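Local coordinates for trichothecene 3-O-acetyltransferase (Gibberella zeae, PDB 2RKV), which transfers the acetyl group of acetyl-CoA to the 3-hydroxyl of trichothecene mycotoxins, as a member of the BAHD acyltransferase superfamily, at residues Q22-P28 against P397-P403; R277-I281 against P371-V375. All coordinates share one frame; numbering follows the deposited sequence.

Contact 1 lies in the five-stranded sheet of the enzyme and contact 2 between loops beside the seven-stranded one, with centres 31 Å apart and nearest atoms about 14 Å apart. Contact 1 lays strand 399-401 on strand 20-28, adding a late strand to the edge of a sheet built otherwise from the first part of the chain. Contact 2 joins the loop after helix 261-277 to the approach to strand 375-379. Along the chain both segments of contact 2 fall between those of contact 1. The chain thus completes much of the second sheet before returning to the first, consistent with a two-domain BAHD fold holding coenzyme A and the toxin between its halves.

Contact 1: residues Q22-P28 against P397-P403; sequences QISLLYP and PETVRRP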
loop_
_atom_site.group_PDB
_atom_site.type_symbol
_atom_site.label_atom_id
_atom_site.label_comp_id
_atom_site.label_asym_id
_atom_site.label_seq_id
_atom_site.Cartn_x
_atom_site.Cartn_y
_atom_site.Cartn_z
ATOM N N GLN A 22 -0.509 6.352 3.010
ATOM C CA GLN A 22 -0.794 7.631 2.348
ATOM C C GLN A 22 -0.866 7.473 0.836
ATOM O O GLN A 22 -0.126 6.692 0.246
ATOM C CB GLN A 22 0.291 8.671 2.656
ATOM C CG GLN A 22 0.642 8.831 4.130
ATOM C CD GLN A 22 2.010 9.452 4.316
ATOM O OE1 GLN A 22 2.910 9.254 3.489
ATOM N NE2 GLN A 22 2.186 10.191 5.407
ATOM N N ILE A 23 -1.752 8.236 0.205
ATOM C CA ILE A 23 -1.773 8.344 -1.248
ATOM C C ILE A 23 -2.182 9.774 -1.589
ATOM O O ILE A 23 -3.026 10.362 -0.896
ATOM C CB ILE A 23 -2.712 7.278 -1.904
ATOM C CG1 ILE A 23 -2.549 7.219 -3.432
ATOM C CG2 ILE A 23 -4.183 7.494 -1.472
ATOM C CD1 ILE A 23 -1.234 6.595 -3.912
ATOM N N SER A 24 -1.558 10.332 -2.627
ATOM C CA SER A 24 -1.866 11.680 -3.088
ATOM C C SER A 24 -2.377 11.675 -4.515
ATOM O O SER A 24 -1.851 10.952 -5.372
ATOM C CB SER A 24 -0.635 12.598 -2.992
ATOM O OG SER A 24 -0.161 12.676 -1.654
ATOM N N LEU A 25 -3.400 12.501 -4.751
ATOM C CA LEU A 25 -3.980 12.713 -6.063
ATOM C C LEU A 25 -3.764 14.183 -6.432
ATOM O O LEU A 25 -4.108 15.077 -5.662
ATOM C CB LEU A 25 -5.483 12.367 -6.044
ATOM C CG LEU A 25 -5.896 10.880 -6.007
ATOM C CD1 LEU A 25 -5.382 10.137 -4.790
ATOM C CD2 LEU A 25 -7.425 10.723 -6.115
ATOM N N LEU A 26 -3.163 14.407 -7.597
ATOM C CA LEU A 26 -2.891 15.748 -8.107
ATOM C C LEU A 26 -3.895 16.108 -9.194
ATOM O O LEU A 26 -4.115 15.335 -10.125
ATOM C CB LEU A 26 -1.461 15.823 -8.673
ATOM C CG LEU A 26 -1.078 17.107 -9.422
ATOM C CD1 LEU A 26 -0.922 18.273 -8.437
ATOM C CD2 LEU A 26 0.207 16.893 -10.223
ATOM N N TYR A 27 -4.487 17.298 -9.075
ATOM C CA TYR A 27 -5.392 17.835 -10.081
ATOM C C TYR A 27 -4.913 19.217 -10.477
ATOM O O TYR A 27 -4.506 19.993 -9.599
ATOM C CB TYR A 27 -6.792 18.017 -9.512
ATOM C CG TYR A 27 -7.462 16.760 -9.028
ATOM C CD1 TYR A 27 -8.344 16.067 -9.851
ATOM C CD2 TYR A 27 -7.246 16.287 -7.736
ATOM C CE1 TYR A 27 -8.981 14.921 -9.407
ATOM C CE2 TYR A 27 -7.877 15.135 -7.282
ATOM C CZ TYR A 27 -8.744 14.462 -8.126
ATOM O OH TYR A 27 -9.390 13.320 -7.694
ATOM N N PRO A 28 -4.998 19.553 -11.777
ATOM C CA PRO A 28 -4.763 20.947 -12.135
ATOM C C PRO A 28 -5.943 21.809 -11.685
ATOM O O PRO A 28 -7.087 21.337 -11.647
ATOM C CB PRO A 28 -4.693 20.907 -13.666
ATOM C CG PRO A 28 -5.544 19.771 -14.038
ATOM C CD PRO A 28 -5.322 18.736 -12.961
ATOM N N PRO A 397 -7.664 12.789 -11.811
ATOM C CA PRO A 397 -6.295 13.065 -11.372
ATOM C C PRO A 397 -5.316 13.100 -12.537
ATOM O O PRO A 397 -5.424 12.287 -13.463
ATOM C CB PRO A 397 -5.968 11.863 -10.482
ATOM C CG PRO A 397 -7.285 11.468 -9.909
ATOM C CD PRO A 397 -8.242 11.645 -11.073
ATOM N N GLU A 398 -4.385 14.049 -12.484
ATOM C CA GLU A 398 -3.294 14.136 -13.446
ATOM C C GLU A 398 -2.226 13.090 -13.127
ATOM O O GLU A 398 -1.574 12.548 -14.036
ATOM C CB GLU A 398 -2.712 15.553 -13.431
ATOM C CG GLU A 398 -1.518 15.751 -14.329
ATOM C CD GLU A 398 -1.209 17.222 -14.558
ATOM O OE1 GLU A 398 -2.157 18.024 -14.699
ATOM O OE2 GLU A 398 -0.014 17.570 -14.600
ATOM N N THR A 399 -2.057 12.818 -11.832
ATOM C CA THR A 399 -1.238 11.709 -11.354
ATOM C C THR A 399 -1.729 11.228 -9.988
ATOM O O THR A 399 -2.466 11.937 -9.292
ATOM C CB THR A 399 0.285 12.044 -11.298
ATOM O OG1 THR A 399 1.039 10.825 -11.175
ATOM C CG2 THR A 399 0.625 12.974 -10.113
ATOM N N VAL A 400 -1.309 10.018 -9.624
ATOM C CA VAL A 400 -1.649 9.401 -8.346
ATOM C C VAL A 400 -0.353 8.817 -7.802
ATOM O O VAL A 400 0.172 7.848 -8.351
ATOM C CB VAL A 400 -2.694 8.275 -8.514
ATOM C CG1 VAL A 400 -3.023 7.646 -7.168
ATOM C CG2 VAL A 400 -3.957 8.808 -9.209
ATOM N N ARG A 401 0.176 9.429 -6.751
ATOM C CA ARG A 401 1.506 9.092 -6.237
ATOM C C ARG A 401 1.529 8.943 -4.720
ATOM O O ARG A 401 0.829 9.667 -4.000
ATOM C CB ARG A 401 2.532 10.171 -6.625
ATOM C CG ARG A 401 2.647 10.486 -8.117
ATOM C CD ARG A 401 3.192 9.299 -8.922
ATOM N NE ARG A 401 4.199 9.740 -9.887
ATOM C CZ ARG A 401 4.360 9.244 -11.112
ATOM N NH1 ARG A 401 3.553 8.295 -11.583
ATOM N NH2 ARG A 401 5.334 9.719 -11.884
ATOM N N ARG A 402 2.341 8.003 -4.239
ATOM C CA ARG A 402 2.567 7.865 -2.815
ATOM C C ARG A 402 3.560 8.917 -2.318
ATOM O O ARG A 402 4.647 9.073 -2.905
ATOM C CB ARG A 402 3.102 6.474 -2.467
ATOM C CG ARG A 402 2.823 6.147 -1.020
ATOM C CD ARG A 402 3.893 5.330 -0.306
ATOM N NE ARG A 402 3.405 5.026 1.042
ATOM C CZ ARG A 402 3.381 5.903 2.051
ATOM N NH1 ARG A 402 3.856 7.137 1.892
ATOM N NH2 ARG A 402 2.878 5.546 3.227
ATOM N N PRO A 403 3.214 9.629 -1.224
ATOM C CA PRO A 403 4.208 10.512 -0.589
ATOM C C PRO A 403 5.513 9.828 -0.170
ATOM O O PRO A 403 5.527 8.663 0.252
ATOM C CB PRO A 403 3.468 11.031 0.656
ATOM C CG PRO A 403 2.021 11.055 0.205
ATOM C CD PRO A 403 1.909 9.725 -0.543
#
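Ser24 and Arg401 make the hydrogen-bonded antiparallel pair that fixes strand 399-401 to strand 20-28, at one edge of a mixed five-stranded sheet. Ser24 N reaches Arg401 O at 2.8 Å, and the return bond from Arg401 N to Ser24 O measures 2.9 Å. Further along, Glu398 N bonds Leu26 O at 2.7 Å.

The face bearing Leu25 and Val400 is apolar. Val400, a beta-branched residue suited to an extended strand, puts CG1 anti to its backbone N (chi1 180°), and this methyl lies 4.2 Å from Leu25 CD1. Leu25 runs alongside Val400 and also Pro397, pointing the same way as both. At the end of this row Pro397 rests on the Tyr27 ring: its CA sits over the face, 4.2 Å from the ring centroid, a CH-pi contact in which a rigid proline fits a flat aromatic. The proline CG lies beside the phenol oxygen, which is hydrogen-bonded to Tyr388 O.

On the opposite face the methyl CG2 of Thr399 meets Leu26 CB, and Pro403 packs its ring on Gln22 CB and on Ser24 OG, which is hydrogen-bonded to Thr151 OG1. Glu398 passes OE1 by the Pro28 ring, while OE2 engages Arg102 and Tyr106.

Gln22 and Arg402 meet with amide and guanidinium planes 48° apart, the backbone O of Gln22 lying over the guanidinium face. Arg402 NH1 gives hydrogen bonds to two acceptors, Gln22 OE1 at 2.8 Å and the backbone O of the next residue, Pro403.

Contact 2: residues R277-I281 against P371-V375; sequences RLERI and PSTSV
Ser374 O receives a 2.8 Å hydrogen bond from Arg277 NH1. The arginine N-H points almost straight at the oxygen (175°), which lies in the guanidinium plane, although the donor itself stands above the carbonyl plane. Ser410 OG, bonded to Arg277 NH2, lies within hydrogen-bonding distance of both Ser374 O and Pro371 O, and its single proton cannot serve both fully at once. The long, extended side chain of Arg277, with CG anti to its carbonyl carbon (chi1 -77°), carries the guanidinium from the end of helix 261-277 across to the facing loop. A buried charge there needs several partners: NE also forms a salt bridge with Asp433 OD2, and a water links NH1 to Thr373 O.

These bonds tie the turn that leaves helix 261-277 to the loop entering strand 375-379, a parallel neighbour of strand 286-294 in the seven-stranded sheet. Within the turn, Arg277 O accepts from both Arg280 N and Ile281 N.

Ser372 O takes a different position, 3.2 Å above the centre of the Arg277 guanidinium, where it meets the face rather than an N-H. Its hydrogen bond comes instead from Arg280 NH2, at 2.8 Å and on a lone pair. Arg280 thus holds Ser372 end-on, since NH1 also reaches Ser372 OG at 3.0 Å. Asp433 OD1 pairs with Arg280 NE, so one carboxylate bridges both arginines. Ile281 adds an apolar touch beside Ser372, its CD1 pressing against Thr373 CG2 at 3.5 Å, tight for two methyls.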
loop_
_atom_site.group_PDB
_atom_site.type_symbol
_atom_site.label_atom_id
_atom_site.label_comp_id
_atom_site.label_asym_id
_atom_site.label_seq_id
_atom_site.Cartn_x
_atom_site.Cartn_y
_atom_site.Cartn_z
ATOM N N ARG A 277 22.976 -6.319 -6.599
ATOM C CA ARG A 277 23.441 -6.737 -5.281
ATOM C C ARG A 277 24.638 -7.693 -5.352
ATOM O O ARG A 277 25.399 -7.795 -4.392
ATOM C CB ARG A 277 22.300 -7.323 -4.447
ATOM C CG ARG A 277 21.395 -6.229 -3.895
ATOM C CD ARG A 277 20.074 -6.736 -3.366
ATOM N NE ARG A 277 19.358 -5.634 -2.721
ATOM C CZ ARG A 277 18.145 -5.720 -2.184
ATOM N NH1 ARG A 277 17.463 -6.862 -2.220
ATOM N NH2 ARG A 277 17.613 -4.645 -1.614
ATOM N N LEU A 278 24.792 -8.375 -6.487
ATOM C CA LEU A 278 25.953 -9.238 -6.730
ATOM C C LEU A 278 27.266 -8.471 -6.626
ATOM O O LEU A 278 28.322 -9.064 -6.375
ATOM C CB LEU A 278 25.865 -9.893 -8.109
ATOM C CG LEU A 278 24.916 -11.081 -8.268
ATOM C CD1 LEU A 278 24.723 -11.378 -9.747
ATOM C CD2 LEU A 278 25.432 -12.313 -7.523
ATOM N N GLU A 279 27.195 -7.156 -6.823
ATOM C CA GLU A 279 28.368 -6.288 -6.715
ATOM C C GLU A 279 28.827 -6.061 -5.273
ATOM O O GLU A 279 29.935 -5.571 -5.046
ATOM C CB GLU A 279 28.127 -4.955 -7.430
ATOM C CG GLU A 279 27.835 -5.084 -8.922
ATOM C CD GLU A 279 28.904 -5.873 -9.676
ATOM O OE1 GLU A 279 30.104 -5.558 -9.519
ATOM O OE2 GLU A 279 28.542 -6.807 -10.426
ATOM N N ARG A 280 27.994 -6.430 -4.300
ATOM C CA ARG A 280 28.356 -6.258 -2.886
ATOM C C ARG A 280 28.230 -7.505 -2.015
ATOM O O ARG A 280 28.771 -7.541 -0.909
ATOM C CB ARG A 280 27.625 -5.067 -2.254
ATOM C CG ARG A 280 26.117 -5.181 -2.240
ATOM C CD ARG A 280 25.508 -4.060 -1.413
ATOM N NE ARG A 280 24.047 -4.152 -1.390
ATOM C CZ ARG A 280 23.346 -4.847 -0.497
ATOM N NH1 ARG A 280 23.957 -5.519 0.469
ATOM N NH2 ARG A 280 22.018 -4.868 -0.569
ATOM N N ILE A 281 27.509 -8.516 -2.492
ATOM C CA ILE A 281 27.389 -9.789 -1.765
ATOM C C ILE A 281 27.507 -11.004 -2.696
ATOM O O ILE A 281 27.383 -10.876 -3.913
ATOM C CB ILE A 281 26.081 -9.880 -0.915
ATOM C CG1 ILE A 281 24.865 -9.466 -1.753
ATOM C CG2 ILE A 281 26.205 -9.057 0.387
ATOM C CD1 ILE A 281 23.615 -9.161 -0.952
ATOM N N PRO A 371 16.539 -7.019 5.146
ATOM C CA PRO A 371 16.488 -5.818 4.297
ATOM C C PRO A 371 17.618 -5.709 3.271
ATOM O O PRO A 371 17.451 -5.063 2.235
ATOM C CB PRO A 371 16.554 -4.659 5.299
ATOM C CG PRO A 371 17.043 -5.268 6.593
ATOM C CD PRO A 371 16.578 -6.687 6.584
ATOM N N SER A 372 18.760 -6.334 3.553
ATOM C CA SER A 372 19.886 -6.301 2.629
ATOM C C SER A 372 19.616 -7.072 1.335
ATOM O O SER A 372 20.076 -6.670 0.265
ATOM C CB SER A 372 21.150 -6.837 3.309
ATOM O OG SER A 372 22.209 -6.972 2.374
ATOM N N THR A 373 18.858 -8.162 1.433
ATOM C CA THR A 373 18.698 -9.087 0.308
ATOM C C THR A 373 17.255 -9.345 -0.123
ATOM O O THR A 373 17.029 -9.973 -1.160
ATOM C CB THR A 373 19.309 -10.463 0.634
ATOM O OG1 THR A 373 18.768 -10.943 1.868
ATOM C CG2 THR A 373 20.830 -10.370 0.746
ATOM N N SER A 374 16.299 -8.872 0.673
ATOM C CA SER A 374 14.882 -9.108 0.401
ATOM C C SER A 374 14.288 -8.098 -0.581
ATOM O O SER A 374 14.923 -7.115 -0.967
ATOM C CB SER A 374 14.063 -9.099 1.703
ATOM O OG SER A 374 14.419 -10.184 2.558
ATOM N N VAL A 375 13.056 -8.379 -0.999
ATOM C CA VAL A 375 12.203 -7.389 -1.647
ATOM C C VAL A 375 10.865 -7.490 -0.941
ATOM O O VAL A 375 10.331 -8.582 -0.799
ATOM C CB VAL A 375 12.020 -7.667 -3.154
ATOM C CG1 VAL A 375 10.918 -6.764 -3.738
ATOM C CG2 VAL A 375 13.335 -7.479 -3.905
HETATM O O HOH W 1 17.444 -9.259 -4.041
#